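Local coordinates for protein transcriptional regulator, ROK family (Vibrio cholerae O1 biovar eltor, PDB 1Z05) that probably binds DNA as a zinc-containing transcriptional regulator of the ROK family, a homologue of Escherichia coli Mlc linked to the control of carbohydrate metabolism, at residues A[154-157]-A[158-162]; A[399-402]-A[403-406]; A[386-389]-A[390-393]. All blocks are in the same frame, centred on the assembly; numbering follows the deposited sequence.

Overall arrangement
All three contacts are local, each joining residues a few positions apart in one continuous piece of chain within the ROK family region. Contact 1, partly buried, closes helix 144-161 and is amphipathic, with aromatic and aliphatic groups on a sheet and carboxylates and amides outward. Contact 2 is a loop without regular structure between strand 395-398 and helix 407-418; although its centre lies about 8 Å from that of the chain, it is a surface contact, in which a glutamine amide oxygen takes a backbone N-H. Contact 3, also partly buried, is a short helical turn against the second subunit. Contacts 1 and 3 lie on opposite sides of the chain's centre, their own centres about 51 Å apart, and no two contacts touch.

Contact 1 of 3, residues A[154-157]-A[158-162]; sequences EIEE and FFQTY
Ile-155 and Phe-159, one helical turn apart, lie side by side and point the same way, CG2 of Ile-155 meeting CE2 of Phe-159 at 3.9 Å. CG2 stands anti to the backbone N, beside the carbonyl carbon, a position that leans it along the helix toward the ring, while the carbonyl oxygen of Ile-155 sits in plane at the ring edge. The same oxygen accepts the amide of Phe-159 (N to O 3.1 Å). On the outer surface Glu-156 and Gln-160 also run alongside each other, with carboxylate and amide planes turned 44° apart and CG of Glu-156 3.4 Å from NE2 of Gln-160. Glu-157, by contrast, crosses Gln-160 at about a right angle, and a water bridges them by donating to OE1 of each. The carbonyl oxygen of Glu-157 is gripped twice: N of Thr-161 reaches it at 2.7 Å, and OG1 of Thr-161 donates at 2.9 Å from above the carbonyl plane. This pairing marks the last helical turn, since Tyr-162 is the first residue to leave helical geometry; its CD2 lies 3.6 Å above one face of the Phe-158 ring. Helix 144-161 rests on strands 108-116, 119-126 and 131-138: Phe-158 packs against Leu-111, Ile-122, Leu-124 and Thr-135, and Ile-155 reaches Met-113 of strand 108-116 and Ile-204 of helix 200-208.

Contact 2 of 3, residues A[399-402]-A[403-406]; sequences SRFY and KQAT
An inverse gamma turn centred on Gln-404 belongs to the loop that joins strand 395-398, an outer strand of its mixed sheet, to helix 407-418, and the contact shows how a side chain can clasp the chain just before such a turn. Gln-404 does the clasping: its OE1 accepts the amide of Tyr-402 at an N to O distance of 2.9 Å. The bond is close to straight, with an N-H...O angle of 160°, and it arrives nearly end-on to the amide C=O. A bend at chi2 (87°) folds the Gln-404 side chain back over the preceding residues and brings its amide to Phe-401. There CD of Gln-404 lies in the plane of the Phe-401 ring at its edge, 3.7 Å from CD1, and the amide plane stands almost perpendicular to the ring. The ring also has CG of Arg-400 over its centre on one face, so Phe-401 is bordered by an aliphatic stem and an amide. Phe-401 further packs on Trp-221 and Phe-228 of helix 217-228, while Glu-225 of that helix accepts the backbone amides of Arg-400 and Phe-401. Before the turn, OG of Ser-399 donates to the carbonyl oxygen of Phe-401 at 2.7 Å. A water links the carbonyl oxygens of Tyr-402, just before the turn, and Gln-404, at its centre, by long bonds that it donates. Lys-403 runs extended and bends at its last torsion, which sets NZ in the ring plane of Tyr-402 at the edge, 3.7 Å from CD2.

Contact 3 of 3, residues A[386-389]-A[390-393]; sequences SLPV and YHQD
His-391 places CG between its backbone N and carbonyl carbon (chi1 67°), which folds the imidazole back over the preceding turn, while Ser-386 adopts the matching torsion (chi1 66°) that presents OG to it. ND1 of His-391 then donates to OG of Ser-386 at 3.0 Å, the oxygen lying 21° out of the imidazole plane. The serine hydroxyl is also bonded to O of Ile-382. The His-391 side chain comes within about 3 Å of a sulfate ion, probably from the crystallisation liquor, and one ring face covers Pro-388 in a CH-pi contact, with CA 3.7 Å from the ring centroid. The bonds beneath are those of a short, weakly bonded helical turn about 388-391: N of Tyr-390 reaches the carbonyl oxygen of Leu-387 at 2.9 Å, and N of His-391 that of Pro-388 at 3.1 Å. Two aliphatic groups meet the CD1-CE1 side of the buried Tyr-390 ring: CD1 of Leu-387 approaches CE1 at 3.6 Å, and CG1 of Val-389 meets the ring edge in plane, 3.5 Å from CD1. Ile-353 of helix 332-356 also touches this tyrosine, whereas Leu-387 and Pro-388 pack on Cys-281 of the second subunit, a zinc ligand.

Contact 1 of 3, residues A[154-157]-A[158-162]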
loop_
_atom_site.group_PDB
_atom_site.type_symbol
_atom_site.label_atom_id
_atom_site.label_comp_id
_atom_site.label_asym_id
_atom_site.label_seq_id
_atom_site.Cartn_x
_atom_site.Cartn_y
_atom_site.Cartn_z
ATOM N N GLU A 154 -12.551 -31.380 12.755
ATOM C CA GLU A 154 -12.984 -31.509 11.360
ATOM C C GLU A 154 -11.839 -31.714 10.375
ATOM O O GLU A 154 -12.003 -32.409 9.366
ATOM C CB GLU A 154 -13.844 -30.319 10.938
ATOM C CG GLU A 154 -15.206 -30.269 11.629
ATOM C CD GLU A 154 -16.125 -31.454 11.301
ATOM O OE1 GLU A 154 -15.825 -32.233 10.368
ATOM O OE2 GLU A 154 -17.164 -31.597 11.988
ATOM N N ILE A 155 -10.683 -31.118 10.664
ATOM C CA ILE A 155 -9.478 -31.370 9.859
ATOM C C ILE A 155 -9.041 -32.834 10.006
ATOM O O ILE A 155 -8.813 -33.524 9.008
ATOM C CB ILE A 155 -8.311 -30.403 10.223
ATOM C CG1 ILE A 155 -8.637 -28.970 9.795
ATOM C CG2 ILE A 155 -7.000 -30.842 9.558
ATOM C CD1 ILE A 155 -7.665 -27.914 10.376
ATOM N N GLU A 156 -8.946 -33.299 11.253
ATOM C CA GLU A 156 -8.642 -34.700 11.562
ATOM C C GLU A 156 -9.560 -35.679 10.816
ATOM O O GLU A 156 -9.080 -36.610 10.166
ATOM C CB GLU A 156 -8.725 -34.931 13.077
ATOM C CG GLU A 156 -8.635 -36.387 13.534
ATOM C CD GLU A 156 -9.092 -36.568 14.983
ATOM O OE1 GLU A 156 -9.700 -37.613 15.308
ATOM O OE2 GLU A 156 -8.856 -35.649 15.799
ATOM N N GLU A 157 -10.869 -35.455 10.922
ATOM C CA GLU A 157 -11.884 -36.267 10.248
ATOM C C GLU A 157 -11.678 -36.277 8.728
ATOM O O GLU A 157 -11.769 -37.330 8.101
ATOM C CB GLU A 157 -13.290 -35.743 10.600
ATOM C CG GLU A 157 -14.456 -36.472 9.929
ATOM C CD GLU A 157 -14.857 -37.758 10.634
ATOM O OE1 GLU A 157 -14.005 -38.658 10.789
ATOM O OE2 GLU A 157 -16.041 -37.884 11.018
ATOM N N PHE A 158 -11.387 -35.108 8.157
ATOM C CA PHE A 158 -11.144 -34.958 6.715
ATOM C C PHE A 158 -9.975 -35.819 6.224
ATOM O O PHE A 158 -10.096 -36.517 5.214
ATOM C CB PHE A 158 -10.911 -33.483 6.348
ATOM C CG PHE A 158 -10.907 -33.212 4.852
ATOM C CD1 PHE A 158 -12.070 -32.791 4.204
ATOM C CD2 PHE A 158 -9.746 -33.372 4.101
ATOM C CE1 PHE A 158 -12.075 -32.542 2.820
ATOM C CE2 PHE A 158 -9.742 -33.139 2.725
ATOM C CZ PHE A 158 -10.908 -32.711 2.087
ATOM N N PHE A 159 -8.846 -35.762 6.935
ATOM C CA PHE A 159 -7.687 -36.606 6.609
ATOM C C PHE A 159 -7.998 -38.102 6.678
ATOM O O PHE A 159 -7.498 -38.878 5.874
ATOM C CB PHE A 159 -6.485 -36.263 7.494
ATOM C CG PHE A 159 -5.625 -35.160 6.937
ATOM C CD1 PHE A 159 -4.515 -35.462 6.141
ATOM C CD2 PHE A 159 -5.924 -33.827 7.195
ATOM C CE1 PHE A 159 -3.716 -34.453 5.630
ATOM C CE2 PHE A 159 -5.136 -32.805 6.688
ATOM C CZ PHE A 159 -4.031 -33.111 5.892
ATOM N N GLN A 160 -8.828 -38.498 7.638
ATOM C CA GLN A 160 -9.228 -39.887 7.771
ATOM C C GLN A 160 -10.213 -40.279 6.677
ATOM O O GLN A 160 -10.049 -41.320 6.042
ATOM C CB GLN A 160 -9.845 -40.152 9.155
ATOM C CG GLN A 160 -8.823 -40.232 10.281
ATOM C CD GLN A 160 -9.453 -40.103 11.655
ATOM O OE1 GLN A 160 -10.618 -40.441 11.850
ATOM N NE2 GLN A 160 -8.679 -39.617 12.616
ATOM N N THR A 161 -11.229 -39.449 6.453
ATOM C CA THR A 161 -12.280 -39.787 5.492
ATOM C C THR A 161 -11.741 -39.878 4.065
ATOM O O THR A 161 -12.108 -40.786 3.322
ATOM C CB THR A 161 -13.442 -38.779 5.528
ATOM O OG1 THR A 161 -14.004 -38.759 6.843
ATOM C CG2 THR A 161 -14.540 -39.181 4.521
ATOM N N TYR A 162 -10.875 -38.936 3.695
ATOM C CA TYR A 162 -10.388 -38.853 2.321
ATOM C C TYR A 162 -8.963 -39.357 2.138
ATOM O O TYR A 162 -8.295 -38.986 1.178
ATOM C CB TYR A 162 -10.561 -37.423 1.795
ATOM C CG TYR A 162 -12.009 -37.004 1.817
ATOM C CD1 TYR A 162 -12.905 -37.486 0.854
ATOM C CD2 TYR A 162 -12.499 -36.173 2.827
ATOM C CE1 TYR A 162 -14.247 -37.123 0.883
ATOM C CE2 TYR A 162 -13.835 -35.804 2.866
ATOM C CZ TYR A 162 -14.705 -36.284 1.895
ATOM O OH TYR A 162 -16.032 -35.925 1.934
HETATM O O HOH W 1 -12.965 -41.414 10.809
#

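Contact 2 of 3, residues A[399-402]-A[403-406]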
loop_
_atom_site.group_PDB
_atom_site.type_symbol
_atom_site.label_atom_id
_atom_site.label_comp_id
_atom_site.label_asym_id
_atom_site.label_seq_id
_atom_site.Cartn_x
_atom_site.Cartn_y
_atom_site.Cartn_z
ATOM N N SER A 399 -16.210 -9.960 -11.129
ATOM C CA SER A 399 -15.180 -10.863 -10.634
ATOM C C SER A 399 -15.412 -12.262 -11.193
ATOM O O SER A 399 -16.552 -12.658 -11.413
ATOM C CB SER A 399 -15.211 -10.911 -9.101
ATOM O OG SER A 399 -16.367 -11.603 -8.643
ATOM N N ARG A 400 -14.331 -13.004 -11.416
ATOM C CA ARG A 400 -14.417 -14.406 -11.831
ATOM C C ARG A 400 -15.015 -15.298 -10.728
ATOM O O ARG A 400 -15.837 -16.185 -11.009
ATOM C CB ARG A 400 -13.020 -14.913 -12.252
ATOM C CG ARG A 400 -12.879 -16.421 -12.474
ATOM C CD ARG A 400 -13.716 -16.925 -13.616
ATOM N NE ARG A 400 -13.580 -18.371 -13.821
ATOM C CZ ARG A 400 -14.344 -19.300 -13.243
ATOM N NH1 ARG A 400 -15.310 -18.956 -12.395
ATOM N NH2 ARG A 400 -14.135 -20.582 -13.507
ATOM N N PHE A 401 -14.617 -15.050 -9.479
ATOM C CA PHE A 401 -15.041 -15.898 -8.371
ATOM C C PHE A 401 -16.098 -15.246 -7.499
ATOM O O PHE A 401 -16.146 -14.023 -7.378
ATOM C CB PHE A 401 -13.833 -16.323 -7.517
ATOM C CG PHE A 401 -12.726 -16.969 -8.315
ATOM C CD1 PHE A 401 -12.919 -18.212 -8.924
ATOM C CD2 PHE A 401 -11.499 -16.319 -8.484
ATOM C CE1 PHE A 401 -11.902 -18.809 -9.674
ATOM C CE2 PHE A 401 -10.476 -16.914 -9.231
ATOM C CZ PHE A 401 -10.683 -18.156 -9.824
ATOM N N TYR A 402 -16.963 -16.070 -6.919
ATOM C CA TYR A 402 -17.821 -15.643 -5.816
ATOM C C TYR A 402 -18.248 -16.814 -4.953
ATOM O O TYR A 402 -18.089 -16.767 -3.732
ATOM C CB TYR A 402 -19.062 -14.843 -6.265
ATOM C CG TYR A 402 -19.901 -14.423 -5.066
ATOM C CD1 TYR A 402 -19.425 -13.463 -4.168
ATOM C CD2 TYR A 402 -21.134 -15.023 -4.799
ATOM C CE1 TYR A 402 -20.161 -13.097 -3.045
ATOM C CE2 TYR A 402 -21.884 -14.658 -3.675
ATOM C CZ TYR A 402 -21.393 -13.690 -2.809
ATOM O OH TYR A 402 -22.117 -13.310 -1.697
ATOM N N LYS A 403 -18.791 -17.852 -5.580
ATOM C CA LYS A 403 -19.220 -19.048 -4.849
ATOM C C LYS A 403 -18.095 -20.071 -4.694
ATOM O O LYS A 403 -18.267 -21.095 -4.028
ATOM C CB LYS A 403 -20.465 -19.675 -5.485
ATOM C CG LYS A 403 -21.762 -18.964 -5.115
ATOM C CD LYS A 403 -22.890 -19.302 -6.091
ATOM C CE LYS A 403 -24.200 -18.614 -5.706
ATOM N NZ LYS A 403 -24.080 -17.126 -5.628
ATOM N N GLN A 404 -16.946 -19.788 -5.305
ATOM C CA GLN A 404 -15.748 -20.600 -5.111
ATOM C C GLN A 404 -15.059 -20.076 -3.860
ATOM O O GLN A 404 -14.138 -19.250 -3.920
ATOM C CB GLN A 404 -14.820 -20.558 -6.332
ATOM C CG GLN A 404 -15.464 -21.009 -7.646
ATOM C CD GLN A 404 -16.180 -19.877 -8.361
ATOM O OE1 GLN A 404 -16.486 -18.848 -7.764
ATOM N NE2 GLN A 404 -16.454 -20.064 -9.649
ATOM N N ALA A 405 -15.538 -20.561 -2.722
ATOM C CA ALA A 405 -15.167 -20.019 -1.428
ATOM C C ALA A 405 -13.714 -20.295 -1.038
ATOM O O ALA A 405 -13.159 -19.589 -0.196
ATOM C CB ALA A 405 -16.115 -20.542 -0.360
ATOM N N THR A 406 -13.099 -21.312 -1.641
ATOM C CA THR A 406 -11.732 -21.685 -1.260
ATOM C C THR A 406 -10.636 -21.260 -2.257
ATOM O O THR A 406 -9.453 -21.480 -1.995
ATOM C CB THR A 406 -11.592 -23.188 -0.899
ATOM O OG1 THR A 406 -11.878 -24.003 -2.044
ATOM C CG2 THR A 406 -12.527 -23.569 0.257
HETATM O O HOH W 2 -14.886 -16.154 -3.493
#

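Contact 3 of 3, residues A[386-389]-A[390-393]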
loop_
_atom_site.group_PDB
_atom_site.type_symbol
_atom_site.label_atom_id
_atom_site.label_comp_id
_atom_site.label_asym_id
_atom_site.label_seq_id
_atom_site.Cartn_x
_atom_site.Cartn_y
_atom_site.Cartn_z
ATOM N N SER A 386 -14.372 11.662 -9.914
ATOM C CA SER A 386 -12.945 11.350 -10.035
ATOM C C SER A 386 -12.409 11.975 -11.314
ATOM O O SER A 386 -13.191 12.306 -12.213
ATOM C CB SER A 386 -12.692 9.828 -9.987
ATOM O OG SER A 386 -13.250 9.152 -11.107
ATOM N N LEU A 387 -11.089 12.174 -11.372
ATOM C CA LEU A 387 -10.440 12.805 -12.521
ATOM C C LEU A 387 -10.671 12.018 -13.814
ATOM O O LEU A 387 -10.480 10.797 -13.840
ATOM C CB LEU A 387 -8.931 12.936 -12.278
ATOM C CG LEU A 387 -8.397 14.000 -11.312
ATOM C CD1 LEU A 387 -6.911 13.778 -11.019
ATOM C CD2 LEU A 387 -8.617 15.393 -11.840
ATOM N N PRO A 388 -11.086 12.714 -14.889
ATOM C CA PRO A 388 -11.156 12.118 -16.225
ATOM C C PRO A 388 -9.953 11.247 -16.575
ATOM O O PRO A 388 -10.140 10.102 -16.978
ATOM C CB PRO A 388 -11.254 13.343 -17.138
ATOM C CG PRO A 388 -12.068 14.296 -16.316
ATOM C CD PRO A 388 -11.559 14.116 -14.903
ATOM N N VAL A 389 -8.736 11.756 -16.383
ATOM C CA VAL A 389 -7.529 10.983 -16.698
ATOM C C VAL A 389 -7.444 9.650 -15.935
ATOM O O VAL A 389 -6.887 8.672 -16.442
ATOM C CB VAL A 389 -6.225 11.836 -16.533
ATOM C CG1 VAL A 389 -5.874 12.061 -15.063
ATOM C CG2 VAL A 389 -5.057 11.192 -17.272
ATOM N N TYR A 390 -8.015 9.614 -14.731
ATOM C CA TYR A 390 -8.008 8.415 -13.884
ATOM C C TYR A 390 -9.005 7.352 -14.329
ATOM O O TYR A 390 -8.777 6.169 -14.119
ATOM C CB TYR A 390 -8.344 8.783 -12.436
ATOM C CG TYR A 390 -7.192 9.279 -11.585
ATOM C CD1 TYR A 390 -6.241 10.180 -12.083
ATOM C CD2 TYR A 390 -7.081 8.874 -10.263
ATOM C CE1 TYR A 390 -5.193 10.633 -11.277
ATOM C CE2 TYR A 390 -6.054 9.324 -9.451
ATOM C CZ TYR A 390 -5.118 10.199 -9.951
ATOM O OH TYR A 390 -4.110 10.622 -9.109
ATOM N N HIS A 391 -10.125 7.774 -14.907
ATOM C CA HIS A 391 -11.206 6.839 -15.209
ATOM C C HIS A 391 -11.495 6.660 -16.706
ATOM O O HIS A 391 -12.515 6.066 -17.070
ATOM C CB HIS A 391 -12.487 7.214 -14.439
ATOM C CG HIS A 391 -13.114 8.501 -14.877
ATOM N ND1 HIS A 391 -13.232 9.589 -14.041
ATOM C CD2 HIS A 391 -13.658 8.874 -16.059
ATOM C CE1 HIS A 391 -13.819 10.579 -14.691
ATOM N NE2 HIS A 391 -14.083 10.174 -15.921
ATOM N N GLN A 392 -10.596 7.156 -17.555
ATOM C CA GLN A 392 -10.782 7.122 -19.013
ATOM C C GLN A 392 -10.876 5.710 -19.595
ATOM O O GLN A 392 -11.873 5.356 -20.235
ATOM C CB GLN A 392 -9.686 7.927 -19.732
ATOM C CG GLN A 392 -10.109 9.350 -20.100
ATOM C CD GLN A 392 -8.995 10.178 -20.746
ATOM O OE1 GLN A 392 -7.940 9.658 -21.124
ATOM N NE2 GLN A 392 -9.236 11.480 -20.870
ATOM N N ASP A 393 -9.836 4.916 -19.369
ATOM C CA ASP A 393 -9.758 3.553 -19.887
ATOM C C ASP A 393 -10.027 2.542 -18.777
ATOM O O ASP A 393 -9.487 1.430 -18.773
ATOM C CB ASP A 393 -8.382 3.313 -20.523
ATOM C CG ASP A 393 -7.259 4.047 -19.795
ATOM O OD1 ASP A 393 -7.152 3.918 -18.553
ATOM O OD2 ASP A 393 -6.478 4.753 -20.471
#